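Citrate synthase (Thermotoga maritima, PDB 2P2W) probably catalyses the condensation of acetyl-CoA with oxaloacetate and water to give citrate and CoA, feeding carbon into the tricarboxylic acid cycle. Local coordinates at residues 92-97 with 201-206; 116-121 with 324-329. All coordinates share one frame; numbering follows the deposited sequence.

Interaction 1. Residues 92-97 with 201-206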
loop_
_atom_site.group_PDB
_atom_site.type_symbol
_atom_site.label_atom_id
_atom_site.label_comp_id
_atom_site.label_asym_id
_atom_site.label_seq_id
_atom_site.Cartn_x
_atom_site.Cartn_y
_atom_site.Cartn_z
ATOM N N ASP A 92 9.802 -7.348 -1.727
ATOM C CA ASP A 92 10.295 -6.087 -2.276
ATOM C C ASP A 92 10.609 -6.227 -3.762
ATOM O O ASP A 92 10.399 -5.295 -4.540
ATOM C CB ASP A 92 11.539 -5.612 -1.519
ATOM C CG ASP A 92 11.214 -5.138 -0.112
ATOM O OD1 ASP A 92 10.037 -4.809 0.141
ATOM O OD2 ASP A 92 12.129 -5.086 0.733
ATOM N N VAL A 93 11.113 -7.395 -4.147
ATOM C CA VAL A 93 11.432 -7.667 -5.543
ATOM C C VAL A 93 10.151 -7.537 -6.365
ATOM O O VAL A 93 10.146 -6.929 -7.442
ATOM C CB VAL A 93 12.018 -9.093 -5.706
ATOM C CG1 VAL A 93 12.153 -9.445 -7.179
ATOM C CG2 VAL A 93 13.382 -9.163 -5.024
ATOM N N LEU A 94 9.063 -8.104 -5.847
ATOM C CA LEU A 94 7.768 -8.028 -6.518
ATOM C C LEU A 94 7.328 -6.570 -6.679
ATOM O O LEU A 94 6.844 -6.179 -7.739
ATOM C CB LEU A 94 6.710 -8.807 -5.728
ATOM C CG LEU A 94 6.772 -10.337 -5.826
ATOM C CD1 LEU A 94 5.829 -10.969 -4.809
ATOM C CD2 LEU A 94 6.408 -10.763 -7.237
ATOM N N LYS A 95 7.499 -5.767 -5.628
ATOM C CA LYS A 95 7.117 -4.355 -5.682
ATOM C C LYS A 95 7.819 -3.656 -6.837
ATOM O O LYS A 95 7.198 -2.939 -7.629
ATOM C CB LYS A 95 7.506 -3.629 -4.394
ATOM C CG LYS A 95 6.704 -3.980 -3.160
ATOM C CD LYS A 95 7.301 -3.222 -1.992
ATOM C CE LYS A 95 6.887 -3.797 -0.656
ATOM N NZ LYS A 95 7.666 -3.141 0.430
ATOM N N ILE A 96 9.131 -3.860 -6.907
ATOM C CA ILE A 96 9.952 -3.255 -7.949
ATOM C C ILE A 96 9.441 -3.560 -9.349
ATOM O O ILE A 96 9.185 -2.653 -10.141
ATOM C CB ILE A 96 11.413 -3.744 -7.856
ATOM C CG1 ILE A 96 12.040 -3.272 -6.541
ATOM C CG2 ILE A 96 12.211 -3.229 -9.054
ATOM C CD1 ILE A 96 13.409 -3.888 -6.253
ATOM N N PHE A 97 9.291 -4.841 -9.658
ATOM C CA PHE A 97 8.890 -5.205 -11.014
ATOM C C PHE A 97 7.426 -4.844 -11.343
ATOM O O PHE A 97 7.024 -4.777 -12.495
ATOM C CB PHE A 97 9.160 -6.702 -11.226
ATOM C CG PHE A 97 10.635 -6.932 -11.429
ATOM C CD1 PHE A 97 11.240 -6.543 -12.619
ATOM C CD2 PHE A 97 11.401 -7.480 -10.409
ATOM C CE1 PHE A 97 12.612 -6.696 -12.785
ATOM C CE2 PHE A 97 12.774 -7.629 -10.580
ATOM C CZ PHE A 97 13.389 -7.234 -11.762
ATOM N N GLY A 201 0.657 -2.170 -2.367
ATOM C CA GLY A 201 0.303 -1.849 -0.996
ATOM C C GLY A 201 -0.059 -3.132 -0.260
ATOM O O GLY A 201 0.328 -3.332 0.895
ATOM N N ALA A 202 -0.802 -4.007 -0.931
ATOM C CA ALA A 202 -1.203 -5.285 -0.340
ATOM C C ALA A 202 0.043 -6.102 0.019
ATOM O O ALA A 202 0.108 -6.731 1.077
ATOM C CB ALA A 202 -2.078 -6.061 -1.318
ATOM N N LEU A 203 1.029 -6.084 -0.868
ATOM C CA LEU A 203 2.276 -6.804 -0.636
ATOM C C LEU A 203 2.930 -6.304 0.648
ATOM O O LEU A 203 3.411 -7.095 1.458
ATOM C CB LEU A 203 3.231 -6.603 -1.818
ATOM C CG LEU A 203 2.847 -7.331 -3.114
ATOM C CD1 LEU A 203 3.694 -6.822 -4.273
ATOM C CD2 LEU A 203 3.039 -8.835 -2.921
ATOM N N GLY A 204 2.946 -4.987 0.824
ATOM C CA GLY A 204 3.543 -4.399 2.012
ATOM C C GLY A 204 2.881 -4.886 3.288
ATOM O O GLY A 204 3.553 -5.152 4.284
ATOM N N ALA A 205 1.557 -5.000 3.257
ATOM C CA ALA A 205 0.803 -5.466 4.416
ATOM C C ALA A 205 1.017 -6.959 4.663
ATOM O O ALA A 205 1.181 -7.394 5.806
ATOM C CB ALA A 205 -0.679 -5.188 4.216
ATOM N N LEU A 206 1.015 -7.745 3.591
ATOM C CA LEU A 206 1.195 -9.188 3.722
ATOM C C LEU A 206 2.554 -9.510 4.344
ATOM O O LEU A 206 2.703 -10.494 5.070
ATOM C CB LEU A 206 1.075 -9.861 2.351
ATOM C CG LEU A 206 0.981 -11.388 2.370
ATOM C CD1 LEU A 206 -0.338 -11.794 2.997
ATOM C CD2 LEU A 206 1.085 -11.945 0.951
#
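Helices 90-98 and 195-207 run almost exactly antiparallel where Lys95 lies level with Leu203, their local axes 9.8 Å apart at an angle of 174° and the CA atoms of these two residues separated by 7.4 Å. Leu203 contributes the largest share of the buried surface, packing on Leu94 and on part of Lys95. Its CG stands beside the backbone N and anti to the carbonyl carbon (chi1 -72°), and from there the isobutyl group divides its two methyls between different parts of the other helix. CD1 comes up against the helix surface, 3.9 Å from Leu94 CB and 4.2 Å from Lys95 N, whereas CD2 meets the outer branch of the neighbouring leucine, 4.0 Å from Leu94 CD1. The two leucine side chains cross at about a right angle.

Lys95 borders this leucine pair with its aliphatic stem. The chain is extended beyond CG and carries CE across to the backbone of Gly204, 4.3 Å from Gly204 CA. Its ammonium group turns to polar partners: NZ forms a salt bridge one helical turn back with Asp92 OD1 at 2.9 Å, approaching nearly along the C-O axis, and also hydrogen-bonds Ser197 OG of the second subunit, while Asp92 OD2 pairs with Lys207, so the carboxylate links two lysines and gives the two helices an ionic connection beside their apolar contact.

The pair lies buried at the dimer interface, where Gly204 O and Ala205 O accept hydrogen bonds from Ser193 and Thr191 of the second subunit. Within the chain, Leu94 also packs on Phe122 of helix 110-133, Leu203 on Ala322 of helix 317-337, and Ala205 on Ala184 of helix 180-189, which places the contact among all-helical neighbours.

Interaction 2. Residues 116-121 with 324-329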
loop_
_atom_site.group_PDB
_atom_site.type_symbol
_atom_site.label_atom_id
_atom_site.label_comp_id
_atom_site.label_asym_id
_atom_site.label_seq_id
_atom_site.Cartn_x
_atom_site.Cartn_y
_atom_site.Cartn_z
ATOM N N ILE A 116 -5.281 -10.863 -14.549
ATOM C CA ILE A 116 -4.844 -12.150 -15.080
ATOM C C ILE A 116 -3.374 -12.105 -15.497
ATOM O O ILE A 116 -2.602 -13.019 -15.193
ATOM C CB ILE A 116 -5.711 -12.560 -16.298
ATOM C CG1 ILE A 116 -7.154 -12.808 -15.838
ATOM C CG2 ILE A 116 -5.123 -13.802 -16.975
ATOM C CD1 ILE A 116 -8.140 -13.073 -16.976
ATOM N N ARG A 117 -2.987 -11.034 -16.188
ATOM C CA ARG A 117 -1.610 -10.889 -16.649
ATOM C C ARG A 117 -0.610 -10.728 -15.506
ATOM O O ARG A 117 0.448 -11.359 -15.504
ATOM C CB ARG A 117 -1.497 -9.699 -17.610
ATOM C CG ARG A 117 -0.084 -9.449 -18.125
ATOM C CD ARG A 117 -0.111 -8.708 -19.454
ATOM N NE ARG A 117 -0.861 -7.455 -19.380
ATOM C CZ ARG A 117 -0.465 -6.381 -18.701
ATOM N NH1 ARG A 117 0.682 -6.399 -18.031
ATOM N NH2 ARG A 117 -1.213 -5.285 -18.698
ATOM N N VAL A 118 -0.940 -9.890 -14.529
ATOM C CA VAL A 118 -0.035 -9.676 -13.405
ATOM C C VAL A 118 0.147 -10.967 -12.600
ATOM O O VAL A 118 1.260 -11.308 -12.212
ATOM C CB VAL A 118 -0.543 -8.529 -12.478
ATOM C CG1 VAL A 118 -1.785 -8.964 -11.729
ATOM C CG2 VAL A 118 0.559 -8.113 -11.515
ATOM N N ALA A 119 -0.941 -11.693 -12.363
ATOM C CA ALA A 119 -0.851 -12.945 -11.622
ATOM C C ALA A 119 0.021 -13.957 -12.372
ATOM O O ALA A 119 0.788 -14.706 -11.764
ATOM C CB ALA A 119 -2.238 -13.517 -11.400
ATOM N N SER A 120 -0.098 -13.973 -13.698
ATOM C CA SER A 120 0.671 -14.906 -14.518
ATOM C C SER A 120 2.178 -14.683 -14.458
ATOM O O SER A 120 2.946 -15.634 -14.591
ATOM C CB SER A 120 0.217 -14.827 -15.982
ATOM O OG SER A 120 -1.162 -15.140 -16.107
ATOM N N VAL A 121 2.606 -13.440 -14.255
ATOM C CA VAL A 121 4.034 -13.140 -14.220
ATOM C C VAL A 121 4.701 -13.209 -12.838
ATOM O O VAL A 121 5.932 -13.219 -12.742
ATOM C CB VAL A 121 4.317 -11.758 -14.878
ATOM C CG1 VAL A 121 3.899 -10.626 -13.951
ATOM C CG2 VAL A 121 5.790 -11.653 -15.268
ATOM N N ALA A 324 -0.274 -16.588 -4.691
ATOM C CA ALA A 324 -1.634 -17.099 -4.706
ATOM C C ALA A 324 -2.640 -15.999 -4.368
ATOM O O ALA A 324 -3.597 -15.777 -5.108
ATOM C CB ALA A 324 -1.772 -18.249 -3.713
ATOM N N ARG A 325 -2.407 -15.305 -3.258
ATOM C CA ARG A 325 -3.361 -14.287 -2.783
ATOM C C ARG A 325 -3.556 -13.110 -3.767
ATOM O O ARG A 325 -4.535 -12.377 -3.712
ATOM C CB ARG A 325 -2.865 -13.763 -1.435
ATOM C CG ARG A 325 -3.819 -12.736 -0.824
ATOM C CD ARG A 325 -5.257 -13.261 -0.748
ATOM N NE ARG A 325 -5.324 -14.468 0.081
ATOM C CZ ARG A 325 -5.337 -14.298 1.417
ATOM N NH1 ARG A 325 -5.291 -13.083 1.933
ATOM N NH2 ARG A 325 -5.401 -15.366 2.217
ATOM N N VAL A 326 -2.646 -12.917 -4.721
ATOM C CA VAL A 326 -2.819 -11.841 -5.692
ATOM C C VAL A 326 -4.145 -12.045 -6.432
ATOM O O VAL A 326 -4.785 -11.078 -6.855
ATOM C CB VAL A 326 -1.634 -11.781 -6.703
ATOM C CG1 VAL A 326 -1.590 -13.039 -7.551
ATOM C CG2 VAL A 326 -1.759 -10.538 -7.575
ATOM N N VAL A 327 -4.561 -13.307 -6.572
ATOM C CA VAL A 327 -5.828 -13.633 -7.226
ATOM C C VAL A 327 -6.980 -13.045 -6.403
ATOM O O VAL A 327 -7.879 -12.393 -6.941
ATOM C CB VAL A 327 -6.028 -15.170 -7.338
ATOM C CG1 VAL A 327 -7.375 -15.482 -7.984
ATOM C CG2 VAL A 327 -4.901 -15.783 -8.159
ATOM N N GLY A 328 -6.946 -13.282 -5.095
ATOM C CA GLY A 328 -7.986 -12.761 -4.228
ATOM C C GLY A 328 -7.958 -11.244 -4.149
ATOM O O GLY A 328 -9.008 -10.594 -4.178
ATOM N N TRP A 329 -6.761 -10.676 -4.033
ATOM C CA TRP A 329 -6.614 -9.224 -3.957
ATOM C C TRP A 329 -7.278 -8.555 -5.161
ATOM O O TRP A 329 -8.097 -7.653 -5.005
ATOM C CB TRP A 329 -5.138 -8.814 -3.939
ATOM C CG TRP A 329 -4.375 -9.139 -2.677
ATOM C CD1 TRP A 329 -4.886 -9.291 -1.413
ATOM C CD2 TRP A 329 -2.952 -9.272 -2.552
ATOM N NE1 TRP A 329 -3.866 -9.508 -0.513
ATOM C CE2 TRP A 329 -2.670 -9.501 -1.184
ATOM C CE3 TRP A 329 -1.887 -9.215 -3.464
ATOM C CZ2 TRP A 329 -1.364 -9.677 -0.705
ATOM C CZ3 TRP A 329 -0.588 -9.388 -2.987
ATOM C CH2 TRP A 329 -0.339 -9.616 -1.618
#
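Val326 meets Ala119 at the nearest approach of the two helix segments, with their CA atoms 6.3 Å apart. Along 324-329, Ala324 O first accepts an i+3 hydrogen bond from Val327 N. Arg325 points elsewhere: its NE hydrogen-bonds Leu173 O, and NH2 hydrogen-bonds a citrate anion that probably came from the crystallisation liquor. Val326 then supplies the contact. CG1 lies between the backbone N and the carbonyl carbon (chi1 65°) and presses on Ala119, 3.9 Å from Ala119 CB and 4.1 Å from Ala119 CA. CG2 diverges from it to a looser 4.4 Å from Val118 CG1, so the two branches of one valine touch consecutive residues of helix 110-133. Val327 packs on Leu49 of helix 42-51, the same helix whose Trp50 touches Ala119. At the end of the segment, Arg325 CG lies over one face of the Trp329 ring, toward its rim, and Trp329 NE1 hydrogen-bonds Ser181 OG.

Between the segments only methyl and CH groups meet, without a hydrogen bond or salt bridge, so this buried junction rests on shape and dispersion, with the small Ala119 side chain admitting the valine close to the backbone.

From the N terminus, helix 90-98 comes first and helix 110-133 follows it, with residues 102-108 unmodelled in between. Interaction 1 closes when helix 195-207 returns to 92-97, after 103 intervening residues rich in helix. Interaction 2 closes later, across 202 residues, when helix 317-337 reaches 116-121. Since 116-121 falls inside the first loop and 324-329 beyond it, the two connections cross rather than nest. Their centres are 13 Å apart, and Trp329 joins them directly: its CE2 lies 3.5 Å from Ala202 CB. The early helix pair is thereby tied to two helices from later in the chain, interaction 1 facing the second subunit and interaction 2 lying within the chain.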